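Long-range contact in protein Niban 2 (Homo sapiens, PDB 7CTP), which may suppress apoptosis and promote melanoma cell invasion, and has cadherin-binding and transcription coactivator activity: residues E26-L39 against K202-Y215. Residues are numbered along the deposited sequence; the frame is centred on the assembly and turned at random.
Sequences EFLQFYEDQYGVAL and KVEGPAFTDAIRMY
Phe27, Tyr215 and Val203 bury the most surface where two helices pack knobs-into-holes, running roughly antiparallel at 137°, the axes approaching to 8.3 Å; the contact joins the N-terminal helix 10-48 to helix 204-218. Phe27 carries its ring, chi1 near 169° turning CG away from the backbone N, into the hole formed by Phe208, Ala211, Ile212 and Tyr215. CE1 of Phe27 lies 3.5 Å from Ile212 CD1, while its CZ meets Phe208 CE1 at 3.7 Å, the two rings oblique; Leu236 also touches Phe27. Tyr215 brings CD2 to 3.9 Å from Phe27 N, and its CE2 lies 3.6 Å from Glu26 CD. The Tyr215 hydroxyl is hydrogen-bonded to Glu243, and Glu26 has its salt bridge with Lys219. Over one face of the Phe30 ring sits Tyr215 CA in a CH-pi contact, while Phe30 CD1 touches Met214 CB at 3.7 Å. Replacing Phe30 with an alanine would probably open a gap beside Met214 and leave Tyr215 CA without its aromatic cover. Midway, Ala207 and Ala211 are small knobs, Ala211 CB sitting 3.6 Å from Tyr31 CA. At the far end, Val203 points CG1 over one face of the Tyr35 ring, 4.0 Å from its centroid.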
loop_
_atom_site.group_PDB
_atom_site.type_symbol
_atom_site.label_atom_id
_atom_site.label_comp_id
_atom_site.label_asym_id
_atom_site.label_seq_id
_atom_site.Cartn_x
_atom_site.Cartn_y
_atom_site.Cartn_z
ATOM N N GLU A 26 -10.075 -6.156 20.732
ATOM C CA GLU A 26 -10.090 -4.699 20.809
ATOM C C GLU A 26 -10.119 -4.076 19.420
ATOM O O GLU A 26 -10.892 -3.141 19.169
ATOM C CB GLU A 26 -8.896 -4.183 21.613
ATOM C CG GLU A 26 -9.062 -2.707 22.009
ATOM C CD GLU A 26 -7.842 -2.117 22.695
ATOM O OE1 GLU A 26 -7.743 -0.866 22.738
ATOM O OE2 GLU A 26 -6.989 -2.895 23.181
ATOM N N PHE A 27 -9.294 -4.588 18.495
ATOM C CA PHE A 27 -9.340 -4.079 17.128
ATOM C C PHE A 27 -10.729 -4.236 16.518
ATOM O O PHE A 27 -11.230 -3.332 15.838
ATOM C CB PHE A 27 -8.333 -4.787 16.217
ATOM C CG PHE A 27 -8.569 -4.454 14.760
ATOM C CD1 PHE A 27 -8.134 -3.241 14.254
ATOM C CD2 PHE A 27 -9.333 -5.285 13.945
ATOM C CE1 PHE A 27 -8.391 -2.893 12.937
ATOM C CE2 PHE A 27 -9.601 -4.941 12.627
ATOM C CZ PHE A 27 -9.134 -3.742 12.125
ATOM N N LEU A 28 -11.333 -5.411 16.680
ATOM C CA LEU A 28 -12.595 -5.662 15.991
ATOM C C LEU A 28 -13.721 -4.784 16.531
ATOM O O LEU A 28 -14.680 -4.500 15.805
ATOM C CB LEU A 28 -12.945 -7.148 16.095
ATOM C CG LEU A 28 -11.964 -7.986 15.255
ATOM C CD1 LEU A 28 -12.073 -9.488 15.608
ATOM C CD2 LEU A 28 -12.163 -7.741 13.767
ATOM N N GLN A 29 -13.622 -4.342 17.789
ATOM C CA GLN A 29 -14.572 -3.352 18.301
ATOM C C GLN A 29 -14.428 -2.027 17.561
ATOM O O GLN A 29 -15.429 -1.416 17.171
ATOM C CB GLN A 29 -14.385 -3.151 19.806
ATOM C CG GLN A 29 -14.673 -4.387 20.642
ATOM C CD GLN A 29 -14.359 -4.189 22.119
ATOM O OE1 GLN A 29 -13.274 -3.725 22.488
ATOM N NE2 GLN A 29 -15.312 -4.538 22.973
ATOM N N PHE A 30 -13.190 -1.575 17.337
ATOM C CA PHE A 30 -12.982 -0.397 16.492
ATOM C C PHE A 30 -13.527 -0.620 15.086
ATOM O O PHE A 30 -14.119 0.288 14.484
ATOM C CB PHE A 30 -11.492 -0.041 16.414
ATOM C CG PHE A 30 -10.958 0.647 17.640
ATOM C CD1 PHE A 30 -11.220 1.991 17.868
ATOM C CD2 PHE A 30 -10.166 -0.041 18.547
ATOM C CE1 PHE A 30 -10.713 2.629 19.000
ATOM C CE2 PHE A 30 -9.658 0.595 19.682
ATOM C CZ PHE A 30 -9.935 1.928 19.903
ATOM N N TYR A 31 -13.327 -1.822 14.538
ATOM C CA TYR A 31 -13.752 -2.103 13.170
ATOM C C TYR A 31 -15.277 -2.074 13.042
ATOM O O TYR A 31 -15.821 -1.432 12.132
ATOM C CB TYR A 31 -13.190 -3.455 12.725
ATOM C CG TYR A 31 -13.618 -3.857 11.348
ATOM C CD1 TYR A 31 -13.061 -3.259 10.231
ATOM C CD2 TYR A 31 -14.605 -4.818 11.159
ATOM C CE1 TYR A 31 -13.457 -3.614 8.960
ATOM C CE2 TYR A 31 -15.010 -5.172 9.897
ATOM C CZ TYR A 31 -14.437 -4.572 8.805
ATOM O OH TYR A 31 -14.831 -4.921 7.545
ATOM N N GLU A 32 -15.985 -2.764 13.943
ATOM C CA GLU A 32 -17.444 -2.755 13.883
ATOM C C GLU A 32 -17.993 -1.347 14.076
ATOM O O GLU A 32 -18.968 -0.963 13.416
ATOM C CB GLU A 32 -18.035 -3.716 14.919
ATOM C CG GLU A 32 -17.812 -5.191 14.572
ATOM C CD GLU A 32 -18.642 -6.145 15.428
ATOM O OE1 GLU A 32 -19.884 -5.974 15.492
ATOM O OE2 GLU A 32 -18.050 -7.079 16.011
ATOM N N ASP A 33 -17.365 -0.554 14.947
ATOM C CA ASP A 33 -17.781 0.840 15.104
ATOM C C ASP A 33 -17.554 1.627 13.819
ATOM O O ASP A 33 -18.422 2.401 13.394
ATOM C CB ASP A 33 -17.034 1.492 16.267
ATOM C CG ASP A 33 -17.613 1.135 17.623
ATOM O OD1 ASP A 33 -18.716 0.546 17.677
ATOM O OD2 ASP A 33 -16.955 1.437 18.641
ATOM N N GLN A 34 -16.398 1.426 13.173
ATOM C CA GLN A 34 -16.080 2.180 11.960
ATOM C C GLN A 34 -16.963 1.777 10.787
ATOM O O GLN A 34 -17.193 2.589 9.891
ATOM C CB GLN A 34 -14.613 1.983 11.559
ATOM C CG GLN A 34 -13.585 2.779 12.366
ATOM C CD GLN A 34 -13.891 4.274 12.446
ATOM O OE1 GLN A 34 -14.052 4.942 11.427
ATOM N NE2 GLN A 34 -13.981 4.794 13.669
ATOM N N TYR A 35 -17.438 0.529 10.756
ATOM C CA TYR A 35 -18.049 0.008 9.537
ATOM C C TYR A 35 -19.256 0.841 9.122
ATOM O O TYR A 35 -19.384 1.234 7.955
ATOM C CB TYR A 35 -18.454 -1.451 9.716
ATOM C CG TYR A 35 -18.703 -2.130 8.387
ATOM C CD1 TYR A 35 -17.661 -2.700 7.671
ATOM C CD2 TYR A 35 -19.976 -2.152 7.827
ATOM C CE1 TYR A 35 -17.882 -3.308 6.445
ATOM C CE2 TYR A 35 -20.204 -2.744 6.603
ATOM C CZ TYR A 35 -19.157 -3.327 5.922
ATOM O OH TYR A 35 -19.389 -3.924 4.703
ATOM N N GLY A 36 -20.147 1.137 10.068
ATOM C CA GLY A 36 -21.337 1.890 9.715
ATOM C C GLY A 36 -21.042 3.332 9.344
ATOM O O GLY A 36 -21.793 3.946 8.579
ATOM N N VAL A 37 -19.967 3.894 9.894
ATOM C CA VAL A 37 -19.568 5.249 9.528
ATOM C C VAL A 37 -19.070 5.269 8.090
ATOM O O VAL A 37 -19.448 6.132 7.291
ATOM C CB VAL A 37 -18.500 5.779 10.506
ATOM C CG1 VAL A 37 -17.961 7.139 10.033
ATOM C CG2 VAL A 37 -19.047 5.872 11.937
ATOM N N ALA A 38 -18.218 4.301 7.737
ATOM C CA ALA A 38 -17.745 4.188 6.362
ATOM C C ALA A 38 -18.902 3.980 5.395
ATOM O O ALA A 38 -18.902 4.533 4.286
ATOM C CB ALA A 38 -16.742 3.041 6.241
ATOM N N LEU A 39 -19.884 3.163 5.794
ATOM C CA LEU A 39 -21.059 2.931 4.957
ATOM C C LEU A 39 -21.849 4.218 4.765
ATOM O O LEU A 39 -22.237 4.561 3.640
ATOM C CB LEU A 39 -21.939 1.850 5.585
ATOM C CG LEU A 39 -23.227 1.495 4.829
ATOM C CD1 LEU A 39 -22.894 0.882 3.478
ATOM C CD2 LEU A 39 -24.060 0.528 5.666
ATOM N N LYS A 202 -15.380 0.883 -1.472
ATOM C CA LYS A 202 -16.262 1.931 -0.978
ATOM C C LYS A 202 -16.372 1.909 0.535
ATOM O O LYS A 202 -16.396 2.964 1.170
ATOM C CB LYS A 202 -17.651 1.795 -1.607
ATOM C CG LYS A 202 -17.639 1.795 -3.127
ATOM C CD LYS A 202 -19.048 1.746 -3.692
ATOM C CE LYS A 202 -19.110 2.403 -5.070
ATOM N NZ LYS A 202 -19.350 3.880 -5.004
ATOM N N VAL A 203 -16.449 0.721 1.129
ATOM C CA VAL A 203 -16.829 0.627 2.533
ATOM C C VAL A 203 -15.804 -0.178 3.318
ATOM O O VAL A 203 -15.276 0.301 4.326
ATOM C CB VAL A 203 -18.229 0.009 2.683
ATOM C CG1 VAL A 203 -18.618 -0.098 4.152
ATOM C CG2 VAL A 203 -19.247 0.852 1.916
ATOM N N GLU A 204 -15.529 -1.410 2.867
ATOM C CA GLU A 204 -14.659 -2.311 3.626
ATOM C C GLU A 204 -13.262 -1.731 3.802
ATOM O O GLU A 204 -12.679 -1.800 4.892
ATOM C CB GLU A 204 -14.587 -3.669 2.934
ATOM C CG GLU A 204 -15.842 -4.508 3.086
ATOM C CD GLU A 204 -15.732 -5.841 2.366
ATOM O OE1 GLU A 204 -14.592 -6.299 2.118
ATOM O OE2 GLU A 204 -16.789 -6.423 2.048
ATOM N N GLY A 205 -12.693 -1.185 2.728
ATOM C CA GLY A 205 -11.365 -0.613 2.767
ATOM C C GLY A 205 -11.214 0.511 3.772
ATOM O O GLY A 205 -10.392 0.438 4.693
ATOM N N PRO A 206 -11.999 1.585 3.609
ATOM C CA PRO A 206 -11.927 2.689 4.582
ATOM C C PRO A 206 -12.256 2.280 6.007
ATOM O O PRO A 206 -11.634 2.785 6.945
ATOM C CB PRO A 206 -12.953 3.700 4.036
ATOM C CG PRO A 206 -13.010 3.417 2.579
ATOM C CD PRO A 206 -12.841 1.929 2.446
ATOM N N ALA A 207 -13.232 1.389 6.206
ATOM C CA ALA A 207 -13.546 0.947 7.562
ATOM C C ALA A 207 -12.340 0.258 8.181
ATOM O O ALA A 207 -11.996 0.498 9.341
ATOM C CB ALA A 207 -14.757 0.020 7.563
ATOM N N PHE A 208 -11.667 -0.588 7.399
ATOM C CA PHE A 208 -10.522 -1.311 7.939
ATOM C C PHE A 208 -9.367 -0.366 8.249
ATOM O O PHE A 208 -8.793 -0.406 9.345
ATOM C CB PHE A 208 -10.084 -2.406 6.971
ATOM C CG PHE A 208 -8.938 -3.216 7.487
ATOM C CD1 PHE A 208 -9.152 -4.267 8.365
ATOM C CD2 PHE A 208 -7.642 -2.897 7.128
ATOM C CE1 PHE A 208 -8.078 -5.008 8.856
ATOM C CE2 PHE A 208 -6.573 -3.624 7.626
ATOM C CZ PHE A 208 -6.793 -4.678 8.487
ATOM N N THR A 209 -8.995 0.487 7.294
ATOM C CA THR A 209 -7.799 1.291 7.522
ATOM C C THR A 209 -8.039 2.359 8.585
ATOM O O THR A 209 -7.132 2.680 9.362
ATOM C CB THR A 209 -7.312 1.900 6.211
ATOM O OG1 THR A 209 -8.351 2.702 5.649
ATOM C CG2 THR A 209 -6.973 0.803 5.232
ATOM N N ASP A 210 -9.257 2.912 8.653
ATOM C CA ASP A 210 -9.583 3.826 9.743
ATOM C C ASP A 210 -9.589 3.107 11.085
ATOM O O ASP A 210 -9.138 3.663 12.089
ATOM C CB ASP A 210 -10.933 4.508 9.501
ATOM C CG ASP A 210 -10.867 5.583 8.426
ATOM O OD1 ASP A 210 -9.797 6.208 8.262
ATOM O OD2 ASP A 210 -11.890 5.794 7.738
ATOM N N ALA A 211 -10.092 1.870 11.135
ATOM C CA ALA A 211 -10.073 1.142 12.400
ATOM C C ALA A 211 -8.645 0.869 12.851
ATOM O O ALA A 211 -8.347 0.912 14.052
ATOM C CB ALA A 211 -10.854 -0.169 12.283
ATOM N N ILE A 212 -7.755 0.556 11.900
ATOM C CA ILE A 212 -6.352 0.332 12.239
ATOM C C ILE A 212 -5.770 1.590 12.856
ATOM O O ILE A 212 -5.077 1.543 13.878
ATOM C CB ILE A 212 -5.555 -0.095 10.992
ATOM C CG1 ILE A 212 -5.867 -1.553 10.621
ATOM C CG2 ILE A 212 -4.048 0.098 11.231
ATOM C CD1 ILE A 212 -5.160 -2.586 11.522
ATOM N N ARG A 213 -6.050 2.739 12.234
ATOM C CA ARG A 213 -5.497 3.994 12.726
ATOM C C ARG A 213 -6.046 4.326 14.108
ATOM O O ARG A 213 -5.292 4.747 14.995
ATOM C CB ARG A 213 -5.791 5.125 11.741
ATOM C CG ARG A 213 -5.229 6.477 12.191
ATOM C CD ARG A 213 -5.501 7.575 11.169
ATOM N NE ARG A 213 -6.895 7.585 10.722
ATOM C CZ ARG A 213 -7.916 8.071 11.421
ATOM N NH1 ARG A 213 -7.719 8.599 12.620
ATOM N NH2 ARG A 213 -9.141 8.031 10.910
ATOM N N MET A 214 -7.355 4.119 14.319
ATOM C CA MET A 214 -7.948 4.437 15.618
ATOM C C MET A 214 -7.437 3.523 16.714
ATOM O O MET A 214 -7.250 3.965 17.855
ATOM C CB MET A 214 -9.480 4.365 15.572
ATOM C CG MET A 214 -10.164 5.143 14.478
ATOM S SD MET A 214 -10.061 6.923 14.690
ATOM C CE MET A 214 -9.743 7.092 16.436
ATOM N N TYR A 215 -7.250 2.239 16.404
ATOM C CA TYR A 215 -6.643 1.336 17.374
ATOM C C TYR A 215 -5.239 1.801 17.743
ATOM O O TYR A 215 -4.889 1.880 18.928
ATOM C CB TYR A 215 -6.611 -0.100 16.840
ATOM C CG TYR A 215 -5.920 -1.060 17.797
ATOM C CD1 TYR A 215 -4.536 -1.209 17.791
ATOM C CD2 TYR A 215 -6.647 -1.777 18.736
ATOM C CE1 TYR A 215 -3.899 -2.048 18.674
ATOM C CE2 TYR A 215 -6.005 -2.636 19.628
ATOM C CZ TYR A 215 -4.637 -2.754 19.595
ATOM O OH TYR A 215 -3.991 -3.602 20.481
HETATM O O HOH W 1 -12.922 -4.485 5.821
HETATM O O HOH W 2 -14.690 4.741 8.635
HETATM O O HOH W 3 -16.526 5.029 3.107
#